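PDB 5XLM: Serine/threonine-protein kinase PknI from Mycobacterium tuberculosis, which phosphorylates serine and threonine residues of proteins and slows mycobacterial growth inside the host, its extracellular sensor domain being the part described here. Local coordinates for residues F68-T73 against C77-T82; M83-D88 against A92-V97; P99-F104 against K110-T115; Q134-R139 against I168-S173. One frame throughout, in Å; residues are numbered along the deposited sequence.

Contact 1 (F68-T73 against C77-T82)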
loop_
_atom_site.group_PDB
_atom_site.type_symbol
_atom_site.label_atom_id
_atom_site.label_comp_id
_atom_site.label_asym_id
_atom_site.label_seq_id
_atom_site.Cartn_x
_atom_site.Cartn_y
_atom_site.Cartn_z
ATOM N N PHE A 68 7.897 -5.394 -4.138
ATOM C CA PHE A 68 6.964 -5.100 -5.217
ATOM C C PHE A 68 7.455 -5.693 -6.531
ATOM O O PHE A 68 8.653 -5.669 -6.828
ATOM C CB PHE A 68 6.778 -3.588 -5.383
ATOM C CG PHE A 68 5.676 -3.004 -4.543
ATOM C CD1 PHE A 68 4.446 -2.704 -5.105
ATOM C CD2 PHE A 68 5.876 -2.738 -3.197
ATOM C CE1 PHE A 68 3.432 -2.157 -4.341
ATOM C CE2 PHE A 68 4.863 -2.192 -2.427
ATOM C CZ PHE A 68 3.640 -1.902 -3.000
ATOM N N ARG A 69 6.519 -6.222 -7.317
ATOM C CA ARG A 69 6.780 -6.595 -8.699
ATOM C C ARG A 69 5.579 -6.176 -9.537
ATOM O O ARG A 69 4.435 -6.234 -9.074
ATOM C CB ARG A 69 7.062 -8.102 -8.839
ATOM C CG ARG A 69 5.832 -8.958 -9.039
ATOM C CD ARG A 69 6.100 -10.434 -8.793
ATOM N NE ARG A 69 6.784 -11.099 -9.899
ATOM C CZ ARG A 69 7.905 -11.802 -9.770
ATOM N NH1 ARG A 69 8.472 -11.940 -8.578
ATOM N NH2 ARG A 69 8.455 -12.376 -10.830
ATOM N N THR A 70 5.843 -5.732 -10.763
ATOM C CA THR A 70 4.816 -5.172 -11.629
ATOM C C THR A 70 4.822 -5.888 -12.971
ATOM O O THR A 70 5.885 -6.186 -13.521
ATOM C CB THR A 70 5.028 -3.663 -11.833
ATOM O OG1 THR A 70 4.903 -2.985 -10.575
ATOM C CG2 THR A 70 4.006 -3.093 -12.807
ATOM N N SER A 71 3.627 -6.174 -13.486
ATOM C CA SER A 71 3.457 -6.732 -14.821
ATOM C C SER A 71 2.350 -5.968 -15.532
ATOM O O SER A 71 1.265 -5.774 -14.973
ATOM C CB SER A 71 3.128 -8.230 -14.762
ATOM O OG SER A 71 1.876 -8.457 -14.145
ATOM N N CYS A 72 2.628 -5.528 -16.755
ATOM C CA CYS A 72 1.709 -4.703 -17.524
ATOM C C CYS A 72 1.268 -5.436 -18.780
ATOM O O CYS A 72 2.085 -6.046 -19.478
ATOM C CB CYS A 72 2.353 -3.366 -17.917
ATOM S SG CYS A 72 2.841 -2.274 -16.552
ATOM N N THR A 73 -0.031 -5.379 -19.057
ATOM C CA THR A 73 -0.579 -5.774 -20.345
ATOM C C THR A 73 -0.638 -4.512 -21.199
ATOM O O THR A 73 -0.303 -3.429 -20.700
ATOM C CB THR A 73 -1.958 -6.414 -20.172
ATOM O OG1 THR A 73 -2.917 -5.400 -19.849
ATOM C CG2 THR A 73 -1.924 -7.454 -19.061
ATOM N N CYS A 77 -1.702 -2.025 -15.840
ATOM C CA CYS A 77 -0.513 -2.355 -15.065
ATOM C C CYS A 77 -0.937 -2.774 -13.664
ATOM O O CYS A 77 -1.668 -2.043 -12.986
ATOM C CB CYS A 77 0.456 -1.173 -14.988
ATOM S SG CYS A 77 1.404 -0.835 -16.491
ATOM N N LEU A 78 -0.484 -3.949 -13.238
ATOM C CA LEU A 78 -0.776 -4.474 -11.913
ATOM C C LEU A 78 0.513 -4.631 -11.124
ATOM O O LEU A 78 1.575 -4.913 -11.688
ATOM C CB LEU A 78 -1.493 -5.824 -11.991
ATOM C CG LEU A 78 -2.832 -5.863 -12.721
ATOM C CD1 LEU A 78 -3.354 -7.288 -12.761
ATOM C CD2 LEU A 78 -3.832 -4.943 -12.048
ATOM N N ALA A 79 0.410 -4.460 -9.810
ATOM C CA ALA A 79 1.545 -4.601 -8.914
ATOM C C ALA A 79 1.142 -5.494 -7.754
ATOM O O ALA A 79 0.070 -5.311 -7.166
ATOM C CB ALA A 79 2.018 -3.238 -8.399
ATOM N N ALA A 80 1.992 -6.462 -7.437
ATOM C CA ALA A 80 1.804 -7.339 -6.295
ATOM C C ALA A 80 2.896 -7.066 -5.275
ATOM O O ALA A 80 4.057 -6.855 -5.639
ATOM C CB ALA A 80 1.833 -8.807 -6.719
ATOM N N ALA A 81 2.524 -7.061 -4.001
ATOM C CA ALA A 81 3.459 -6.749 -2.931
ATOM C C ALA A 81 3.352 -7.798 -1.835
ATOM O O ALA A 81 2.261 -8.039 -1.307
ATOM C CB ALA A 81 3.195 -5.355 -2.355
ATOM N N THR A 82 4.481 -8.419 -1.498
ATOM C CA THR A 82 4.550 -9.358 -0.391
ATOM C C THR A 82 5.323 -8.715 0.752
ATOM O O THR A 82 6.330 -8.039 0.528
ATOM C CB THR A 82 5.187 -10.687 -0.812
ATOM O OG1 THR A 82 5.280 -11.554 0.332
ATOM C CG2 THR A 82 6.573 -10.472 -1.411
#

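Contact 2 (M83-D88 against A92-V97)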
loop_
_atom_site.group_PDB
_atom_site.type_symbol
_atom_site.label_atom_id
_atom_site.label_comp_id
_atom_site.label_asym_id
_atom_site.label_seq_id
_atom_site.Cartn_x
_atom_site.Cartn_y
_atom_site.Cartn_z
ATOM N N MET A 83 4.834 -8.914 1.972
ATOM C CA MET A 83 5.393 -8.224 3.125
ATOM C C MET A 83 6.714 -8.850 3.551
ATOM O O MET A 83 6.856 -10.075 3.598
ATOM C CB MET A 83 4.406 -8.250 4.290
ATOM C CG MET A 83 4.729 -7.268 5.398
ATOM S SD MET A 83 3.443 -7.238 6.662
ATOM C CE MET A 83 4.011 -5.905 7.713
ATOM N N LEU A 84 7.681 -7.995 3.856
ATOM C CA LEU A 84 8.978 -8.416 4.357
ATOM C C LEU A 84 9.010 -8.285 5.876
ATOM O O LEU A 84 8.150 -7.648 6.491
ATOM C CB LEU A 84 10.092 -7.589 3.710
ATOM C CG LEU A 84 10.119 -7.579 2.178
ATOM C CD1 LEU A 84 11.180 -6.611 1.681
ATOM C CD2 LEU A 84 10.359 -8.976 1.620
ATOM N N ASP A 85 10.013 -8.909 6.484
ATOM C CA ASP A 85 10.139 -8.846 7.932
ATOM C C ASP A 85 10.593 -7.455 8.364
ATOM O O ASP A 85 11.252 -6.731 7.614
ATOM C CB ASP A 85 11.112 -9.915 8.430
ATOM C CG ASP A 85 10.935 -10.224 9.904
ATOM O OD1 ASP A 85 11.221 -9.339 10.737
ATOM O OD2 ASP A 85 10.486 -11.346 10.225
ATOM N N ASP A 86 10.224 -7.084 9.593
ATOM C CA ASP A 86 10.434 -5.713 10.048
ATOM C C ASP A 86 11.915 -5.372 10.153
ATOM O O ASP A 86 12.340 -4.288 9.734
ATOM C CB ASP A 86 9.740 -5.493 11.392
ATOM C CG ASP A 86 8.235 -5.415 11.264
ATOM O OD1 ASP A 86 7.744 -5.074 10.166
ATOM O OD2 ASP A 86 7.541 -5.687 12.266
ATOM N N ASN A 87 12.719 -6.274 10.711
ATOM C CA ASN A 87 14.137 -5.989 10.886
ATOM C C ASN A 87 14.966 -6.465 9.698
ATOM O O ASN A 87 15.813 -5.723 9.192
ATOM C CB ASN A 87 14.644 -6.634 12.178
ATOM C CG ASN A 87 13.833 -6.222 13.390
ATOM O OD1 ASN A 87 14.078 -5.176 13.992
ATOM N ND2 ASN A 87 12.859 -7.044 13.753
ATOM N N ASP A 88 14.728 -7.690 9.245
ATOM C CA ASP A 88 15.467 -8.278 8.130
ATOM C C ASP A 88 14.588 -8.207 6.886
ATOM O O ASP A 88 13.676 -9.017 6.707
ATOM C CB ASP A 88 15.878 -9.710 8.453
ATOM C CG ASP A 88 16.480 -10.424 7.265
ATOM O OD1 ASP A 88 17.359 -9.834 6.600
ATOM O OD2 ASP A 88 16.077 -11.577 6.999
ATOM N N ALA A 92 10.798 -12.812 3.832
ATOM C CA ALA A 92 9.376 -12.532 3.925
ATOM C C ALA A 92 8.927 -12.548 5.384
ATOM O O ALA A 92 9.578 -13.122 6.260
ATOM C CB ALA A 92 8.573 -13.546 3.112
ATOM N N LYS A 93 7.793 -11.899 5.634
ATOM C CA LYS A 93 7.277 -11.791 6.992
ATOM C C LYS A 93 6.873 -13.160 7.527
ATOM O O LYS A 93 6.311 -13.989 6.805
ATOM C CB LYS A 93 6.081 -10.838 7.020
ATOM C CG LYS A 93 5.561 -10.510 8.413
ATOM C CD LYS A 93 6.465 -9.525 9.137
ATOM C CE LYS A 93 5.866 -9.123 10.473
ATOM N NZ LYS A 93 6.707 -8.125 11.187
ATOM N N THR A 94 7.167 -13.394 8.804
ATOM C CA THR A 94 6.793 -14.626 9.488
ATOM C C THR A 94 5.849 -14.281 10.632
ATOM O O THR A 94 6.228 -13.501 11.522
ATOM C CB THR A 94 8.025 -15.366 10.016
ATOM O OG1 THR A 94 8.708 -14.543 10.970
ATOM C CG2 THR A 94 8.976 -15.702 8.875
ATOM N N PRO A 95 4.617 -14.819 10.668
ATOM C CA PRO A 95 4.033 -15.782 9.726
ATOM C C PRO A 95 3.740 -15.180 8.350
ATOM O O PRO A 95 3.728 -13.955 8.224
ATOM C CB PRO A 95 2.733 -16.198 10.423
ATOM C CG PRO A 95 2.361 -15.014 11.236
ATOM C CD PRO A 95 3.662 -14.444 11.727
ATOM N N PRO A 96 3.524 -16.028 7.342
ATOM C CA PRO A 96 3.237 -15.511 5.999
ATOM C C PRO A 96 2.016 -14.603 5.993
ATOM O O PRO A 96 1.008 -14.876 6.648
ATOM C CB PRO A 96 2.995 -16.780 5.175
ATOM C CG PRO A 96 3.766 -17.833 5.885
ATOM C CD PRO A 96 3.665 -17.495 7.346
ATOM N N VAL A 97 2.125 -13.510 5.243
ATOM C CA VAL A 97 1.043 -12.554 5.055
ATOM C C VAL A 97 0.650 -12.574 3.585
ATOM O O VAL A 97 1.517 -12.585 2.704
ATOM C CB VAL A 97 1.456 -11.134 5.497
ATOM C CG1 VAL A 97 0.325 -10.143 5.252
ATOM C CG2 VAL A 97 1.864 -11.133 6.963
HETATM O O HOH W 1 1.879 -9.953 2.034
#

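Contact 3 (P99-F104 against K110-T115)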
loop_
_atom_site.group_PDB
_atom_site.type_symbol
_atom_site.label_atom_id
_atom_site.label_comp_id
_atom_site.label_asym_id
_atom_site.label_seq_id
_atom_site.Cartn_x
_atom_site.Cartn_y
_atom_site.Cartn_z
ATOM N N PRO A 99 -0.259 -11.542 -0.061
ATOM C CA PRO A 99 0.115 -10.365 -0.849
ATOM C C PRO A 99 -1.110 -9.579 -1.286
ATOM O O PRO A 99 -2.167 -10.143 -1.577
ATOM C CB PRO A 99 0.847 -10.968 -2.052
ATOM C CG PRO A 99 0.219 -12.321 -2.212
ATOM C CD PRO A 99 -0.076 -12.798 -0.811
ATOM N N PHE A 100 -0.961 -8.259 -1.327
ATOM C CA PHE A 100 -2.014 -7.385 -1.820
ATOM C C PHE A 100 -1.629 -6.842 -3.189
ATOM O O PHE A 100 -0.449 -6.749 -3.537
ATOM C CB PHE A 100 -2.306 -6.242 -0.833
ATOM C CG PHE A 100 -1.294 -5.125 -0.855
ATOM C CD1 PHE A 100 -0.144 -5.196 -0.086
ATOM C CD2 PHE A 100 -1.512 -3.989 -1.617
ATOM C CE1 PHE A 100 0.778 -4.163 -0.094
ATOM C CE2 PHE A 100 -0.592 -2.956 -1.633
ATOM C CZ PHE A 100 0.553 -3.044 -0.869
ATOM N N LEU A 101 -2.646 -6.496 -3.969
ATOM C CA LEU A 101 -2.470 -6.113 -5.361
ATOM C C LEU A 101 -2.847 -4.652 -5.552
ATOM O O LEU A 101 -3.767 -4.149 -4.902
ATOM C CB LEU A 101 -3.322 -6.997 -6.278
ATOM C CG LEU A 101 -3.301 -8.493 -5.949
ATOM C CD1 LEU A 101 -4.269 -9.261 -6.835
ATOM C CD2 LEU A 101 -1.891 -9.058 -6.077
ATOM N N MET A 102 -2.131 -3.974 -6.445
ATOM C CA MET A 102 -2.452 -2.604 -6.816
ATOM C C MET A 102 -2.584 -2.504 -8.327
ATOM O O MET A 102 -1.826 -3.134 -9.072
ATOM C CB MET A 102 -1.395 -1.613 -6.317
ATOM C CG MET A 102 -1.113 -1.706 -4.833
ATOM S SD MET A 102 -0.168 -0.309 -4.204
ATOM C CE MET A 102 -1.437 0.954 -4.142
ATOM N N GLN A 103 -3.555 -1.714 -8.771
ATOM C CA GLN A 103 -3.803 -1.473 -10.185
ATOM C C GLN A 103 -3.619 0.011 -10.463
ATOM O O GLN A 103 -4.180 0.852 -9.751
ATOM C CB GLN A 103 -5.212 -1.923 -10.580
ATOM C CG GLN A 103 -5.555 -1.700 -12.041
ATOM C CD GLN A 103 -6.882 -2.328 -12.425
ATOM O OE1 GLN A 103 -7.521 -3.005 -11.616
ATOM N NE2 GLN A 103 -7.302 -2.107 -13.665
ATOM N N PHE A 104 -2.828 0.333 -11.483
ATOM C CA PHE A 104 -2.631 1.726 -11.854
ATOM C C PHE A 104 -3.776 2.190 -12.742
ATOM O O PHE A 104 -4.125 1.528 -13.726
ATOM C CB PHE A 104 -1.298 1.930 -12.570
ATOM C CG PHE A 104 -0.890 3.376 -12.678
ATOM C CD1 PHE A 104 -0.205 3.990 -11.645
ATOM C CD2 PHE A 104 -1.205 4.123 -13.804
ATOM C CE1 PHE A 104 0.168 5.321 -11.730
ATOM C CE2 PHE A 104 -0.832 5.456 -13.898
ATOM C CZ PHE A 104 -0.145 6.056 -12.858
ATOM N N LYS A 110 -3.790 1.939 -6.891
ATOM C CA LYS A 110 -4.821 1.744 -5.882
ATOM C C LYS A 110 -5.060 0.260 -5.675
ATOM O O LYS A 110 -5.265 -0.479 -6.642
ATOM C CB LYS A 110 -6.132 2.441 -6.274
ATOM C CG LYS A 110 -7.225 2.284 -5.228
ATOM C CD LYS A 110 -8.248 3.412 -5.284
ATOM C CE LYS A 110 -9.138 3.308 -6.512
ATOM N NZ LYS A 110 -10.280 4.265 -6.453
ATOM N N SER A 111 -5.019 -0.168 -4.419
ATOM C CA SER A 111 -5.340 -1.545 -4.091
ATOM C C SER A 111 -6.849 -1.747 -4.134
ATOM O O SER A 111 -7.632 -0.804 -3.999
ATOM C CB SER A 111 -4.795 -1.910 -2.709
ATOM O OG SER A 111 -5.434 -1.156 -1.691
ATOM N N ARG A 112 -7.260 -2.991 -4.329
ATOM C CA ARG A 112 -8.686 -3.252 -4.359
ATOM C C ARG A 112 -9.270 -3.093 -2.958
ATOM O O ARG A 112 -8.596 -3.389 -1.964
ATOM C CB ARG A 112 -8.981 -4.655 -4.899
ATOM C CG ARG A 112 -8.626 -5.789 -3.959
ATOM C CD ARG A 112 -9.329 -7.075 -4.369
ATOM N NE ARG A 112 -8.873 -7.567 -5.667
ATOM C CZ ARG A 112 -8.076 -8.619 -5.828
ATOM N NH1 ARG A 112 -7.713 -9.000 -7.046
ATOM N NH2 ARG A 112 -7.651 -9.299 -4.772
ATOM N N PRO A 113 -10.499 -2.599 -2.842
ATOM C CA PRO A 113 -11.105 -2.456 -1.517
ATOM C C PRO A 113 -11.350 -3.816 -0.885
ATOM O O PRO A 113 -11.769 -4.767 -1.548
ATOM C CB PRO A 113 -12.414 -1.712 -1.802
ATOM C CG PRO A 113 -12.714 -2.007 -3.236
ATOM C CD PRO A 113 -11.381 -2.113 -3.916
ATOM N N GLU A 114 -11.065 -3.910 0.410
ATOM C CA GLU A 114 -11.218 -5.155 1.145
ATOM C C GLU A 114 -11.986 -4.894 2.429
ATOM O O GLU A 114 -11.736 -3.904 3.123
ATOM C CB GLU A 114 -9.856 -5.795 1.453
ATOM C CG GLU A 114 -8.816 -4.838 2.014
ATOM C CD GLU A 114 -7.449 -5.485 2.174
ATOM O OE1 GLU A 114 -6.604 -4.928 2.908
ATOM O OE2 GLU A 114 -7.220 -6.554 1.566
ATOM N N THR A 115 -12.927 -5.785 2.731
ATOM C CA THR A 115 -13.738 -5.647 3.931
ATOM C C THR A 115 -12.916 -6.006 5.163
ATOM O O THR A 115 -12.334 -7.093 5.242
ATOM C CB THR A 115 -14.978 -6.537 3.840
ATOM O OG1 THR A 115 -15.675 -6.268 2.616
ATOM C CG2 THR A 115 -15.911 -6.274 5.012
#

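Contact 4 (Q134-R139 against I168-S173)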
loop_
_atom_site.group_PDB
_atom_site.type_symbol
_atom_site.label_atom_id
_atom_site.label_comp_id
_atom_site.label_asym_id
_atom_site.label_seq_id
_atom_site.Cartn_x
_atom_site.Cartn_y
_atom_site.Cartn_z
ATOM N N GLN A 134 -11.227 -0.810 3.235
ATOM C CA GLN A 134 -9.913 -0.198 3.372
ATOM C C GLN A 134 -9.113 -0.414 2.098
ATOM O O GLN A 134 -9.084 -1.520 1.550
ATOM C CB GLN A 134 -9.162 -0.770 4.578
ATOM C CG GLN A 134 -9.974 -0.739 5.858
ATOM C CD GLN A 134 -9.142 -1.031 7.091
ATOM O OE1 GLN A 134 -7.941 -1.287 6.998
ATOM N NE2 GLN A 134 -9.779 -0.991 8.258
ATOM N N LEU A 135 -8.476 0.653 1.625
ATOM C CA LEU A 135 -7.646 0.576 0.434
ATOM C C LEU A 135 -6.472 1.529 0.583
ATOM O O LEU A 135 -6.506 2.468 1.384
ATOM C CB LEU A 135 -8.446 0.895 -0.839
ATOM C CG LEU A 135 -9.240 2.202 -0.946
ATOM C CD1 LEU A 135 -8.364 3.389 -1.333
ATOM C CD2 LEU A 135 -10.376 2.034 -1.945
ATOM N N LEU A 136 -5.434 1.278 -0.206
ATOM C CA LEU A 136 -4.254 2.128 -0.262
ATOM C C LEU A 136 -4.169 2.773 -1.637
ATOM O O LEU A 136 -4.270 2.086 -2.659
ATOM C CB LEU A 136 -2.984 1.326 0.025
ATOM C CG LEU A 136 -1.682 2.129 0.038
ATOM C CD1 LEU A 136 -1.734 3.211 1.105
ATOM C CD2 LEU A 136 -0.483 1.218 0.251
ATOM N N ALA A 137 -3.996 4.090 -1.660
ATOM C CA ALA A 137 -3.764 4.828 -2.892
ATOM C C ALA A 137 -2.370 5.429 -2.830
ATOM O O ALA A 137 -2.003 6.045 -1.825
ATOM C CB ALA A 137 -4.812 5.924 -3.097
ATOM N N LEU A 138 -1.592 5.231 -3.891
ATOM C CA LEU A 138 -0.232 5.749 -3.974
ATOM C C LEU A 138 -0.063 6.474 -5.299
ATOM O O LEU A 138 -0.217 5.868 -6.365
ATOM C CB LEU A 138 0.801 4.628 -3.838
ATOM C CG LEU A 138 0.892 3.961 -2.466
ATOM C CD1 LEU A 138 1.927 2.854 -2.491
ATOM C CD2 LEU A 138 1.221 4.989 -1.393
ATOM N N ARG A 139 0.253 7.765 -5.231
ATOM C CA ARG A 139 0.413 8.573 -6.428
ATOM C C ARG A 139 1.890 8.769 -6.718
ATOM O O ARG A 139 2.624 9.252 -5.842
ATOM C CB ARG A 139 -0.281 9.920 -6.262
ATOM C CG ARG A 139 -1.792 9.810 -6.167
ATOM C CD ARG A 139 -2.307 10.072 -4.761
ATOM N NE ARG A 139 -3.718 9.717 -4.626
ATOM C CZ ARG A 139 -4.465 9.999 -3.563
ATOM N NH1 ARG A 139 -3.938 10.654 -2.539
ATOM N NH2 ARG A 139 -5.741 9.631 -3.526
ATOM N N ILE A 168 -5.641 8.362 6.195
ATOM C CA ILE A 168 -4.331 8.330 6.830
ATOM C C ILE A 168 -3.287 8.543 5.740
ATOM O O ILE A 168 -3.176 7.723 4.825
ATOM C CB ILE A 168 -4.069 7.006 7.566
ATOM C CG1 ILE A 168 -5.249 6.658 8.476
ATOM C CG2 ILE A 168 -2.788 7.095 8.373
ATOM C CD1 ILE A 168 -5.453 5.173 8.679
ATOM N N PRO A 169 -2.509 9.627 5.780
ATOM C CA PRO A 169 -1.484 9.836 4.750
ATOM C C PRO A 169 -0.478 8.696 4.723
ATOM O O PRO A 169 -0.215 8.042 5.736
ATOM C CB PRO A 169 -0.827 11.156 5.168
ATOM C CG PRO A 169 -1.889 11.863 5.950
ATOM C CD PRO A 169 -2.622 10.780 6.689
ATOM N N ALA A 170 0.081 8.453 3.537
ATOM C CA ALA A 170 1.003 7.347 3.327
ATOM C C ALA A 170 2.114 7.771 2.379
ATOM O O ALA A 170 1.885 8.542 1.444
ATOM C CB ALA A 170 0.282 6.114 2.766
ATOM N N VAL A 171 3.316 7.258 2.629
ATOM C CA VAL A 171 4.482 7.503 1.789
ATOM C C VAL A 171 5.139 6.167 1.487
ATOM O O VAL A 171 5.255 5.309 2.369
ATOM C CB VAL A 171 5.488 8.464 2.463
ATOM C CG1 VAL A 171 6.727 8.645 1.595
ATOM C CG2 VAL A 171 4.838 9.807 2.748
ATOM N N ALA A 172 5.557 5.984 0.238
ATOM C CA ALA A 172 6.255 4.779 -0.190
ATOM C C ALA A 172 7.536 5.183 -0.902
ATOM O O ALA A 172 7.502 5.989 -1.836
ATOM C CB ALA A 172 5.377 3.922 -1.108
ATOM N N SER A 173 8.659 4.630 -0.458
ATOM C CA SER A 173 9.960 4.948 -1.026
ATOM C C SER A 173 10.713 3.661 -1.316
ATOM O O SER A 173 10.688 2.721 -0.515
ATOM C CB SER A 173 10.771 5.847 -0.083
ATOM O OG SER A 173 10.593 5.464 1.270
#

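Contact 1 (F68-T73 against C77-T82)
Phe68 and Ala81 face each other across two antiparallel strands, with the methyl of Ala81 set over the centre of the phenyl ring. Its CB stands 3.5 Å from the centroid of the Phe68 ring and only 12° off the ring normal, a clear CH-pi contact. Ala79 comes to the same ring at its edge, CB to Phe68 CD1 4.1 Å. Alanine suits both places: its single methyl lets the Phe68 ring lie close over Ala81 and beside Ala79. Further along this face Thr70 sets its OG1 beside its own backbone N (chi1 -63°), which brings CG2 snugly against the carbonyl of Leu78, 3.2 Å from CG2 to O. The hydroxyl is bonded to Leu36 O. Trp109 covers Thr70, Cys77 and Ala79 from strand 108-117.

At the end of the pair Cys72 and Cys77 sit directly opposite each other. Each SG lies anti to its own carbonyl carbon, and the two sulfurs join at 2.0 Å with a chi3 of 109°. The other face carries Arg69, Ser71, Leu78 and Ala80, where Arg69 touches the loop residue Val184 and Ser71 touches Pro187 and Ala188. Between the faces, Arg69 pairs with Ala80 and Ser71 with Leu78 through two backbone hydrogen bonds each; the bond from Ala80 N to Arg69 O measures 2.9 Å. Two consecutive antiparallel strands, 62-72 and 77-83, joined by a short turn make a beta hairpin, here with a cross-strand disulfide at a non-hydrogen-bonded pair next to the turn.

Contact 2 (M83-D88 against A92-V97)
Lys93 reaches Asp86 with its ammonium group and forms a salt bridge, NZ to Asp86 OD2 2.8 Å, the two side chains meeting at a slant. A bend at its second torsion (chi2 76°) turns the lysine chain so that CD passes the carbonyl of Leu84, 3.7 Å from CD to O, on the way to the carboxylate. Lysine suits the place because its aliphatic stem can pack along the Leu84 backbone while its amine pairs with the carboxylate. Near its root, Lys93 runs side by side with Met83, their CB atoms 4.1 Å apart. The backbone supports this pairing: Lys93 N donates to Met83 O at 2.9 Å.

Both segments belong to the irregular connection between strands 77-83 and 100-105, where Leu84 and Ala92 make a single backbone bridge instead of a continued ladder. Farther out, a water accepts from Met83 N at 3.1 Å and donates weakly to Val97 O, while Met83 SD touches Val97 CG2. The carboxylate of Asp85 weakly accepts the amide of Asn87, a weak Asx turn that has Asp86 at its middle. Leu84 points away from Ala92 and packs on Trp65 and Ala67 of strand 62-72 and on Pro179.

Contact 3 (P99-F104 against K110-T115)
The phenyl ring of Phe100 meets Ser111 at a slant, CD2 to Ser111 CB 4.0 Å, and stands edge-to-face with the ring of Trp66 from strand 62-72. With chi1 at 77°, CG lies between the backbone N and the carbonyl carbon, and in this position CD2 comes near Ser111 CB. The other flat group, the guanidinium of Arg112, lies obliquely against a methyl of Leu101, with NH1 3.5 Å from CD1; the two side chains run alongside each other in the same direction. Leucine offers a methyl against which the flat guanidinium can lie, at an exposed position of Arg112.

Strands 100-105 and 108-117 form a beta hairpin, paired here by two backbone bonds between Gln103 and Lys110. Gln103 N donates to Lys110 O at 3.0 Å, and Lys110 N returns a bond to Gln103 O. On the buried face Met102 bends at its last torsion (chi3 76°), bringing CE to 3.8 Å from Ser111 N. Small Ser111 fits beside Phe100, its CB 3.3 Å from Leu101 O, and its buried hydroxyl is bonded to Leu136 N on strand 131-140. Past Pro113 the chain resumes as strand, and Glu114 forms a salt bridge with Arg98.

Contact 4 (Q134-R139 against I168-S173)
Leu136 reaches Ala170 by holding CG anti to its backbone N (chi1 -178°), which carries the CD1 methyl to 3.9 Å from Ala170 CB. Two residues on, Leu138 takes the other course: its CG lies beside the backbone N and anti to the carbonyl carbon (chi1 -68°), and CD1 arrives 3.9 Å from Ala172 CB. The second branch of Leu138 leans back toward the neighbouring alanine, CD2 to Ala170 CB 4.4 Å. Leu136 meets Ala170 alone, while Leu138 divides its two methyls between Ala172 and Ala170; both alanine CB atoms point toward the leucine strand. The residue types are complementary, long side chains from one strand spanning the separation and short ones from the other accepting them.

No hydrogen bond joins the segments. Their axes pass 7.8 Å apart at the closest, too far for direct backbone pairing, and their directions differ by 56°. All four touching residues are buried, and only methyl groups meet. Leu138 is hydrogen-bonded through its backbone to Trp109, tying the strand to strand 108-117 on one side. On the other, strand 146-154 pairs with both strand 131-140 and strand 165-174 and bridges them in the sheet, while strand 165-174 goes on to pair with strand 38-51, completing the closed ring of an antiparallel beta barrel.

How the contacts relate
Contacts 1 and 3 are successive hairpins of one antiparallel sheet, partly buried and ruled by backbone pairing; they meet where strands 77-83 and 100-105 run side by side, Ala79 O probably accepting from Met102 N at 2.7 Å. Contact 3 is joined in turn to contact 4 through strands 108-117 and 131-140. Contact 4, nearest the chain's centre, is wholly buried, and its chemistry is methyl against methyl. Contact 2 is the outlier, a surface loop about 19 Å, centre to centre, from each of the others, held mainly by a salt bridge, a water and one backbone bond rather than by a ladder or a buried apolar core. Only contact 1 carries a covalent cross-link.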